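Local coordinates for periplasmic divalent cation tolerance protein (Xylella fastidiosa, PDB 2NUH) that is of unsettled function but belongs to a family linked to divalent cation tolerance and may bind copper ions, at residues D4-F9 / A85-V90; T11-P16 / L77-L82; T35-A40 / Q57-T62. One frame throughout, in Å; residues are numbered along the deposited sequence.

Contact 1 of 3, residues D4-F9 / A85-V90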
loop_
_atom_site.group_PDB
_atom_site.type_symbol
_atom_site.label_atom_id
_atom_site.label_comp_id
_atom_site.label_asym_id
_atom_site.label_seq_id
_atom_site.Cartn_x
_atom_site.Cartn_y
_atom_site.Cartn_z
ATOM N N ASP A 4 -5.708 -13.311 8.644
ATOM C CA ASP A 4 -5.255 -12.041 9.175
ATOM C C ASP A 4 -4.326 -11.257 8.246
ATOM O O ASP A 4 -3.753 -10.258 8.640
ATOM C CB ASP A 4 -5.012 -11.988 10.709
ATOM C CG ASP A 4 -6.316 -11.772 11.522
ATOM O OD1 ASP A 4 -6.230 -11.669 12.767
ATOM O OD2 ASP A 4 -7.415 -11.710 10.923
ATOM N N VAL A 5 -4.209 -11.712 7.002
ATOM C CA VAL A 5 -3.489 -10.960 5.989
ATOM C C VAL A 5 -4.416 -9.899 5.394
ATOM O O VAL A 5 -5.608 -10.131 5.183
ATOM C CB VAL A 5 -2.907 -11.886 4.901
ATOM C CG1 VAL A 5 -2.418 -11.080 3.709
ATOM C CG2 VAL A 5 -1.774 -12.710 5.484
ATOM N N TYR A 6 -3.850 -8.718 5.168
ATOM C CA TYR A 6 -4.565 -7.624 4.555
ATOM C C TYR A 6 -3.814 -7.111 3.361
ATOM O O TYR A 6 -2.590 -7.063 3.361
ATOM C CB TYR A 6 -4.712 -6.479 5.554
ATOM C CG TYR A 6 -5.830 -6.740 6.524
ATOM C CD1 TYR A 6 -7.042 -6.083 6.403
ATOM C CD2 TYR A 6 -5.687 -7.677 7.541
ATOM C CE1 TYR A 6 -8.084 -6.335 7.288
ATOM C CE2 TYR A 6 -6.720 -7.941 8.411
ATOM C CZ TYR A 6 -7.910 -7.266 8.284
ATOM O OH TYR A 6 -8.942 -7.535 9.156
ATOM N N LEU A 7 -4.575 -6.722 2.348
ATOM C CA LEU A 7 -4.032 -6.103 1.164
ATOM C C LEU A 7 -4.409 -4.641 1.258
ATOM O O LEU A 7 -5.592 -4.312 1.335
ATOM C CB LEU A 7 -4.677 -6.724 -0.078
ATOM C CG LEU A 7 -4.255 -6.344 -1.494
ATOM C CD1 LEU A 7 -2.761 -6.456 -1.690
ATOM C CD2 LEU A 7 -4.977 -7.246 -2.465
ATOM N N ILE A 8 -3.413 -3.766 1.269
ATOM C CA ILE A 8 -3.687 -2.336 1.308
ATOM C C ILE A 8 -3.436 -1.753 -0.055
ATOM O O ILE A 8 -2.383 -1.978 -0.635
ATOM C CB ILE A 8 -2.785 -1.613 2.319
ATOM C CG1 ILE A 8 -2.971 -2.219 3.711
ATOM C CG2 ILE A 8 -3.083 -0.114 2.334
ATOM C CD1 ILE A 8 -1.940 -1.734 4.707
ATOM N N PHE A 9 -4.423 -1.009 -0.546
ATOM C CA PHE A 9 -4.305 -0.282 -1.792
ATOM C C PHE A 9 -3.932 1.143 -1.484
ATOM O O PHE A 9 -4.530 1.779 -0.631
ATOM C CB PHE A 9 -5.636 -0.298 -2.539
ATOM C CG PHE A 9 -6.050 -1.655 -3.003
ATOM C CD1 PHE A 9 -5.931 -2.009 -4.339
ATOM C CD2 PHE A 9 -6.571 -2.578 -2.114
ATOM C CE1 PHE A 9 -6.320 -3.276 -4.773
ATOM C CE2 PHE A 9 -6.966 -3.835 -2.537
ATOM C CZ PHE A 9 -6.824 -4.183 -3.870
ATOM N N ALA A 85 -5.578 4.872 1.147
ATOM C CA ALA A 85 -5.073 3.797 1.975
ATOM C C ALA A 85 -6.281 3.029 2.425
ATOM O O ALA A 85 -6.975 3.425 3.343
ATOM C CB ALA A 85 -4.286 4.324 3.162
ATOM N N ILE A 86 -6.565 1.952 1.711
ATOM C CA ILE A 86 -7.728 1.149 2.032
ATOM C C ILE A 86 -7.294 -0.295 2.076
ATOM O O ILE A 86 -6.569 -0.757 1.201
ATOM C CB ILE A 86 -8.861 1.335 1.017
ATOM C CG1 ILE A 86 -8.342 1.202 -0.418
ATOM C CG2 ILE A 86 -9.507 2.700 1.217
ATOM C CD1 ILE A 86 -9.419 1.303 -1.489
ATOM N N ALA A 87 -7.707 -0.987 3.128
ATOM C CA ALA A 87 -7.233 -2.339 3.372
ATOM C C ALA A 87 -8.370 -3.298 3.214
ATOM O O ALA A 87 -9.483 -3.058 3.696
ATOM C CB ALA A 87 -6.619 -2.461 4.769
ATOM N N VAL A 88 -8.075 -4.394 2.532
ATOM C CA VAL A 88 -9.053 -5.431 2.309
ATOM C C VAL A 88 -8.521 -6.683 2.990
ATOM O O VAL A 88 -7.358 -7.047 2.823
ATOM C CB VAL A 88 -9.242 -5.669 0.813
ATOM C CG1 VAL A 88 -10.166 -6.824 0.594
ATOM C CG2 VAL A 88 -9.776 -4.425 0.139
ATOM N N GLN A 89 -9.369 -7.317 3.784
ATOM C CA GLN A 89 -9.009 -8.567 4.427
ATOM C C GLN A 89 -8.936 -9.697 3.410
ATOM O O GLN A 89 -9.837 -9.869 2.591
ATOM C CB GLN A 89 -10.026 -8.925 5.507
ATOM C CG GLN A 89 -9.576 -10.098 6.363
ATOM C CD GLN A 89 -10.511 -10.391 7.506
ATOM O OE1 GLN A 89 -10.117 -11.018 8.489
ATOM N NE2 GLN A 89 -11.755 -9.936 7.395
ATOM N N VAL A 90 -7.857 -10.467 3.470
ATOM C CA VAL A 90 -7.739 -11.674 2.667
ATOM C C VAL A 90 -8.598 -12.753 3.304
ATOM O O VAL A 90 -8.486 -13.021 4.498
ATOM C CB VAL A 90 -6.268 -12.106 2.549
ATOM C CG1 VAL A 90 -6.135 -13.529 2.017
ATOM C CG2 VAL A 90 -5.531 -11.129 1.649
#
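Leu7 and Val88 exchange two backbone hydrogen bonds, from Leu7 N to Val88 O and from Val88 N to Leu7 O, both 2.8 Å, midway along an antiparallel ladder that joins the first and last strands of the ferredoxin-like fold. Phe9 and Ile86 form the next such pair, with 3.1 Å from Ile86 N to Phe9 O, and the bond from Val90 N to Val5 O closes the far end. The more enclosed packing lies on the face carrying Tyr6, Ile8 and Ala87, where Ile8 is buried. With CG anti to its carbonyl carbon (chi1 -79°), Tyr6 swings its ring to the partner strand, and one ring face receives Gln89 CA in a CH-pi contact, 4.0 Å from the centroid. Ala87 CB fits against Ile8 CG1 at 3.8 Å and also meets Tyr6 CD1. The opposite face is more open to solvent: Phe9 CE2 reaches Val88 CG2 at 3.9 Å, Phe9 CB touches Ile86 CG1, and both Ile86 and Val88 are exposed. Strand 86-89 is the edge of the sheet within this chain, whereas strand 5-12 is flanked on its other side by strand 50-63. Helix 67-77 covers Tyr6, Ile8 and Ala85, and helix 95-105 packs on Val5 and Val90.

Contact 2 of 3, residues T11-P16 / L77-L82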
loop_
_atom_site.group_PDB
_atom_site.type_symbol
_atom_site.label_atom_id
_atom_site.label_comp_id
_atom_site.label_asym_id
_atom_site.label_seq_id
_atom_site.Cartn_x
_atom_site.Cartn_y
_atom_site.Cartn_z
ATOM N N THR A 11 -2.013 4.726 -3.798
ATOM C CA THR A 11 -1.398 5.161 -5.034
ATOM C C THR A 11 -0.379 6.211 -4.702
ATOM O O THR A 11 -0.481 6.868 -3.664
ATOM C CB THR A 11 -2.401 5.766 -6.020
ATOM O OG1 THR A 11 -3.027 6.902 -5.421
ATOM C CG2 THR A 11 -3.453 4.771 -6.407
ATOM N N CYS A 12 0.607 6.367 -5.565
ATOM C CA CYS A 12 1.547 7.466 -5.405
ATOM C C CYS A 12 1.795 8.084 -6.747
ATOM O O CYS A 12 1.528 7.475 -7.775
ATOM C CB CYS A 12 2.895 7.065 -4.813
ATOM S SG CYS A 12 3.524 5.545 -5.427
ATOM N N PRO A 13 2.298 9.315 -6.745
ATOM C CA PRO A 13 2.390 10.052 -7.994
ATOM C C PRO A 13 3.483 9.576 -8.934
ATOM O O PRO A 13 3.408 9.843 -10.138
ATOM C CB PRO A 13 2.684 11.478 -7.541
ATOM C CG PRO A 13 3.323 11.333 -6.204
ATOM C CD PRO A 13 2.714 10.114 -5.580
ATOM N N ASP A 14 4.511 8.915 -8.414
ATOM C CA ASP A 14 5.595 8.525 -9.301
ATOM C C ASP A 14 6.440 7.407 -8.772
ATOM O O ASP A 14 6.173 6.877 -7.699
ATOM C CB ASP A 14 6.486 9.725 -9.581
ATOM C CG ASP A 14 7.137 10.282 -8.331
ATOM O OD1 ASP A 14 7.120 9.644 -7.248
ATOM O OD2 ASP A 14 7.689 11.385 -8.442
ATOM N N LEU A 15 7.476 7.056 -9.526
ATOM C CA LEU A 15 8.301 5.922 -9.159
ATOM C C LEU A 15 9.119 6.121 -7.879
ATOM O O LEU A 15 9.166 5.210 -7.075
ATOM C CB LEU A 15 9.157 5.409 -10.334
ATOM C CG LEU A 15 8.365 4.839 -11.528
ATOM C CD1 LEU A 15 9.261 4.681 -12.751
ATOM C CD2 LEU A 15 7.642 3.528 -11.217
ATOM N N PRO A 16 9.770 7.289 -7.675
ATOM C CA PRO A 16 10.483 7.378 -6.409
ATOM C C PRO A 16 9.577 7.239 -5.209
ATOM O O PRO A 16 9.930 6.546 -4.268
ATOM C CB PRO A 16 11.115 8.776 -6.448
ATOM C CG PRO A 16 11.218 9.067 -7.891
ATOM C CD PRO A 16 9.985 8.495 -8.490
ATOM N N LEU A 77 5.355 8.950 4.581
ATOM C CA LEU A 77 6.270 8.937 3.451
ATOM C C LEU A 77 5.624 9.482 2.209
ATOM O O LEU A 77 6.252 9.544 1.157
ATOM C CB LEU A 77 6.698 7.505 3.158
ATOM C CG LEU A 77 7.462 6.800 4.272
ATOM C CD1 LEU A 77 7.542 5.310 3.980
ATOM C CD2 LEU A 77 8.838 7.415 4.422
ATOM N N HIS A 78 4.361 9.855 2.307
ATOM C CA HIS A 78 3.605 10.075 1.095
ATOM C C HIS A 78 3.665 11.502 0.604
ATOM O O HIS A 78 3.566 12.424 1.398
ATOM C CB HIS A 78 2.158 9.704 1.317
ATOM C CG HIS A 78 1.526 9.137 0.100
ATOM N ND1 HIS A 78 1.156 9.917 -0.968
ATOM C CD2 HIS A 78 1.250 7.858 -0.242
ATOM C CE1 HIS A 78 0.651 9.141 -1.915
ATOM N NE2 HIS A 78 0.694 7.891 -1.496
ATOM N N PRO A 79 3.827 11.695 -0.712
ATOM C CA PRO A 79 3.700 13.032 -1.266
ATOM C C PRO A 79 2.356 13.672 -1.029
ATOM O O PRO A 79 2.264 14.886 -0.915
ATOM C CB PRO A 79 3.854 12.796 -2.769
ATOM C CG PRO A 79 4.723 11.615 -2.851
ATOM C CD PRO A 79 4.267 10.725 -1.731
ATOM N N TYR A 80 1.299 12.870 -0.999
ATOM C CA TYR A 80 -0.027 13.436 -0.880
ATOM C C TYR A 80 -0.385 13.692 0.564
ATOM O O TYR A 80 -0.052 12.905 1.448
ATOM C CB TYR A 80 -1.096 12.503 -1.431
ATOM C CG TYR A 80 -0.951 12.086 -2.872
ATOM C CD1 TYR A 80 -0.175 12.799 -3.775
ATOM C CD2 TYR A 80 -1.626 10.968 -3.326
ATOM C CE1 TYR A 80 -0.069 12.392 -5.091
ATOM C CE2 TYR A 80 -1.533 10.554 -4.635
ATOM C CZ TYR A 80 -0.749 11.264 -5.511
ATOM O OH TYR A 80 -0.661 10.840 -6.814
ATOM N N ARG A 81 -1.109 14.782 0.776
ATOM C CA ARG A 81 -1.650 15.088 2.087
ATOM C C ARG A 81 -2.666 14.045 2.516
ATOM O O ARG A 81 -2.741 13.699 3.686
ATOM C CB ARG A 81 -2.276 16.485 2.084
ATOM C CG ARG A 81 -2.905 16.898 3.412
ATOM C CD ARG A 81 -3.052 18.414 3.550
ATOM N NE ARG A 81 -4.024 18.759 4.589
ATOM C CZ ARG A 81 -3.949 19.823 5.386
ATOM N NH1 ARG A 81 -2.930 20.670 5.298
ATOM N NH2 ARG A 81 -4.896 20.031 6.295
ATOM N N LEU A 82 -3.457 13.559 1.567
ATOM C CA LEU A 82 -4.461 12.573 1.887
ATOM C C LEU A 82 -4.342 11.436 0.886
ATOM O O LEU A 82 -4.985 11.454 -0.157
ATOM C CB LEU A 82 -5.851 13.198 1.833
ATOM C CG LEU A 82 -6.996 12.242 2.174
ATOM C CD1 LEU A 82 -6.765 11.569 3.510
ATOM C CD2 LEU A 82 -8.312 12.990 2.161
#
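The imidazole of His78 makes the one hydrogen bond that crosses between the two segments, from NE2 to Thr11 O at 2.7 Å. The acceptor lies in the ring plane, although the bond is bent, with an angle of 134° at the hydrogen. A straighter bond arrives at the other ring nitrogen, where Tyr80 N donates to His78 ND1 at 3.0 Å, again in the plane of the ring. These two bonds fix the rotation of the imidazole, with NE2 as donor and ND1 as acceptor. The second polar element runs through Glu55, whose OE2 is hydrogen-bonded to both Tyr80 OH and Thr11 OG1 and so ties the two segments together indirectly. In the ferredoxin-like fold of CutA proteins this is where the first strand gives way to the first helix: Asp14 is the N-cap of helix 15-27, its side chain capping a backbone N of the first turn and its OD1 bonded to Ser17 OG, and the connection from helix 67-77 to strand 86-89 passes alongside. Apolar contact centres on the ring of Pro13. Pro13 CG meets Pro79 CG at 3.6 Å, the two pyrrolidines crossing at a slant. Tyr80 CG stands anti to its carbonyl carbon (chi1 -58°), which sends the phenol toward Pro13 and Glu55. Pro13 CD lies 3.6 Å from Tyr80 CE1, the two side chains coming from opposite directions. Tyr80 OH lies beside the proline ring, 3.5 Å from Pro13 CB. Nearby, His78 CE1 stands 4.0 Å from Cys12 CA, and Pro79 also touches Ser17 on helix 15-27.

Contact 3 of 3, residues T35-A40 / Q57-T62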
loop_
_atom_site.group_PDB
_atom_site.type_symbol
_atom_site.label_atom_id
_atom_site.label_comp_id
_atom_site.label_asym_id
_atom_site.label_seq_id
_atom_site.Cartn_x
_atom_site.Cartn_y
_atom_site.Cartn_z
ATOM N N THR A 35 3.685 -4.374 -4.063
ATOM C CA THR A 35 3.721 -4.424 -5.506
ATOM C C THR A 35 3.275 -3.097 -6.070
ATOM O O THR A 35 2.274 -2.530 -5.637
ATOM C CB THR A 35 2.819 -5.549 -6.010
ATOM O OG1 THR A 35 3.316 -6.785 -5.483
ATOM C CG2 THR A 35 2.799 -5.621 -7.532
ATOM N N GLN A 36 4.032 -2.612 -7.040
ATOM C CA GLN A 36 3.713 -1.383 -7.728
ATOM C C GLN A 36 3.226 -1.734 -9.102
ATOM O O GLN A 36 3.824 -2.572 -9.784
ATOM C CB GLN A 36 4.967 -0.574 -7.971
ATOM C CG GLN A 36 5.778 -0.167 -6.819
ATOM C CD GLN A 36 7.150 0.258 -7.291
ATOM O OE1 GLN A 36 7.300 0.995 -8.284
ATOM N NE2 GLN A 36 8.162 -0.229 -6.609
ATOM N N LEU A 37 2.170 -1.055 -9.515
ATOM C CA LEU A 37 1.637 -1.186 -10.854
ATOM C C LEU A 37 1.731 0.198 -11.488
ATOM O O LEU A 37 1.022 1.116 -11.092
ATOM C CB LEU A 37 0.195 -1.702 -10.807
ATOM C CG LEU A 37 -0.152 -2.882 -9.874
ATOM C CD1 LEU A 37 -1.650 -3.170 -9.803
ATOM C CD2 LEU A 37 0.573 -4.132 -10.296
ATOM N N PRO A 38 2.652 0.372 -12.440
ATOM C CA PRO A 38 2.849 1.697 -12.991
ATOM C C PRO A 38 1.834 2.032 -14.084
ATOM O O PRO A 38 1.085 1.174 -14.535
ATOM C CB PRO A 38 4.283 1.631 -13.562
ATOM C CG PRO A 38 4.816 0.269 -13.185
ATOM C CD PRO A 38 3.599 -0.585 -13.030
ATOM N N GLY A 39 1.807 3.298 -14.475
ATOM C CA GLY A 39 0.990 3.731 -15.598
ATOM C C GLY A 39 -0.467 3.935 -15.254
ATOM O O GLY A 39 -1.297 4.100 -16.141
ATOM N N ALA A 40 -0.782 3.939 -13.965
ATOM C CA ALA A 40 -2.148 4.151 -13.525
ATOM C C ALA A 40 -2.567 5.581 -13.779
ATOM O O ALA A 40 -1.740 6.497 -13.789
ATOM C CB ALA A 40 -2.281 3.812 -12.044
ATOM N N GLN A 57 0.008 2.426 -8.782
ATOM C CA GLN A 57 -0.856 1.752 -7.844
ATOM C C GLN A 57 -0.014 0.855 -6.969
ATOM O O GLN A 57 0.843 0.126 -7.470
ATOM C CB GLN A 57 -1.911 0.935 -8.598
ATOM C CG GLN A 57 -2.808 0.112 -7.689
ATOM C CD GLN A 57 -3.794 0.958 -6.941
ATOM O OE1 GLN A 57 -3.897 0.888 -5.705
ATOM N NE2 GLN A 57 -4.515 1.772 -7.668
ATOM N N LEU A 58 -0.246 0.917 -5.663
ATOM C CA LEU A 58 0.451 0.046 -4.741
ATOM C C LEU A 58 -0.490 -0.988 -4.190
ATOM O O LEU A 58 -1.663 -0.706 -3.923
ATOM C CB LEU A 58 1.036 0.830 -3.566
ATOM C CG LEU A 58 2.017 1.950 -3.888
ATOM C CD1 LEU A 58 2.469 2.512 -2.558
ATOM C CD2 LEU A 58 3.204 1.438 -4.666
ATOM N N LEU A 59 0.047 -2.190 -4.039
ATOM C CA LEU A 59 -0.637 -3.280 -3.374
ATOM C C LEU A 59 0.298 -3.724 -2.280
ATOM O O LEU A 59 1.349 -4.300 -2.538
ATOM C CB LEU A 59 -0.904 -4.454 -4.322
ATOM C CG LEU A 59 -1.871 -4.276 -5.479
ATOM C CD1 LEU A 59 -1.850 -5.523 -6.323
ATOM C CD2 LEU A 59 -3.262 -4.039 -4.966
ATOM N N ILE A 60 -0.088 -3.429 -1.054
ATOM C CA ILE A 60 0.765 -3.661 0.094
ATOM C C ILE A 60 0.242 -4.867 0.827
ATOM O O ILE A 60 -0.920 -4.898 1.206
ATOM C CB ILE A 60 0.729 -2.444 1.007
ATOM C CG1 ILE A 60 1.311 -1.250 0.272
ATOM C CG2 ILE A 60 1.524 -2.692 2.269
ATOM C CD1 ILE A 60 0.823 0.077 0.804
ATOM N N LYS A 61 1.098 -5.863 1.038
ATOM C CA LYS A 61 0.665 -7.080 1.708
ATOM C C LYS A 61 1.168 -7.041 3.136
ATOM O O LYS A 61 2.357 -6.944 3.383
ATOM C CB LYS A 61 1.219 -8.313 0.999
ATOM C CG LYS A 61 0.364 -8.839 -0.148
ATOM C CD LYS A 61 0.481 -8.012 -1.402
ATOM C CE LYS A 61 1.757 -8.312 -2.156
ATOM N NZ LYS A 61 1.913 -7.391 -3.298
ATOM N N THR A 62 0.255 -7.129 4.083
ATOM C CA THR A 62 0.637 -7.028 5.471
ATOM C C THR A 62 -0.321 -7.885 6.275
ATOM O O THR A 62 -1.046 -8.685 5.707
ATOM C CB THR A 62 0.671 -5.548 5.926
ATOM O OG1 THR A 62 1.219 -5.459 7.249
ATOM C CG2 THR A 62 -0.699 -4.904 5.870
#
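Lys61 NZ donates to Thr35 OG1 at 2.7 Å, a side-chain bond laid across two antiparallel strands. The lysine chain folds at two successive bonds (chi2 76°, chi3 78°), which bring its ammonium group back along its own strand. There NZ makes a longer bond, 3.2 Å to Leu59 O, from a position well above the carbonyl plane. Leu59 O also accepts from Thr35 N, which approaches from the opposite face of that plane at 2.8 Å, so two donors grip one oxygen. The return bond from Leu59 N to Thr35 O completes this hydrogen-bonded pair. Two residues along, Leu37 and Gln57 repeat the pattern, with 2.7 Å from Leu37 N to Gln57 O and a matching bond from Gln57 N to Leu37 O. This ladder joins the second and third strands of the ferredoxin-like fold. The chain then turns a corner at Gly39, whose positive phi suits glycine, and strand 40-45 goes on pairing with strand 50-63. Side-chain packing divides between the two faces of the sheet. On one, Gln36 and Leu58 run side by side in the same direction, Gln36 CG resting on Leu58 CD2 at 3.7 Å beneath helix 15-27, which Gln36 meets at Ala18 and Ser22 and Leu58 at Ile21. On the other, Leu37 CB lies 4.0 Å from Gln57 CB, while Leu37 CD1 and Leu59 CD1 make a wider contact at 4.2 Å. Lys61 packs further on Leu7 and on Tyr97 of helix 95-105.

Overall arrangement
Contacts 1 and 3 are two seams of one antiparallel sheet, their centres about 12 Å apart, and strands 5-12 and 50-63 join them directly: Ile8 N lies 2.7 Å from Ile60 O and Tyr6 N 2.9 Å from Thr62 O, both probable hydrogen bonds. Contact 2 continues from the same first strand beyond contact 1, but its centre is about 18 Å from that of contact 1, on the opposite side of the chain's centre. It touches contact 3 more lightly, through Cys12 SG at 4.2 Å from Leu58 CD2 and Leu15 CD2 at 3.9 Å from Gln36 OE1. Along the chain, contact 3 nests inside contact 2, which nests inside contact 1.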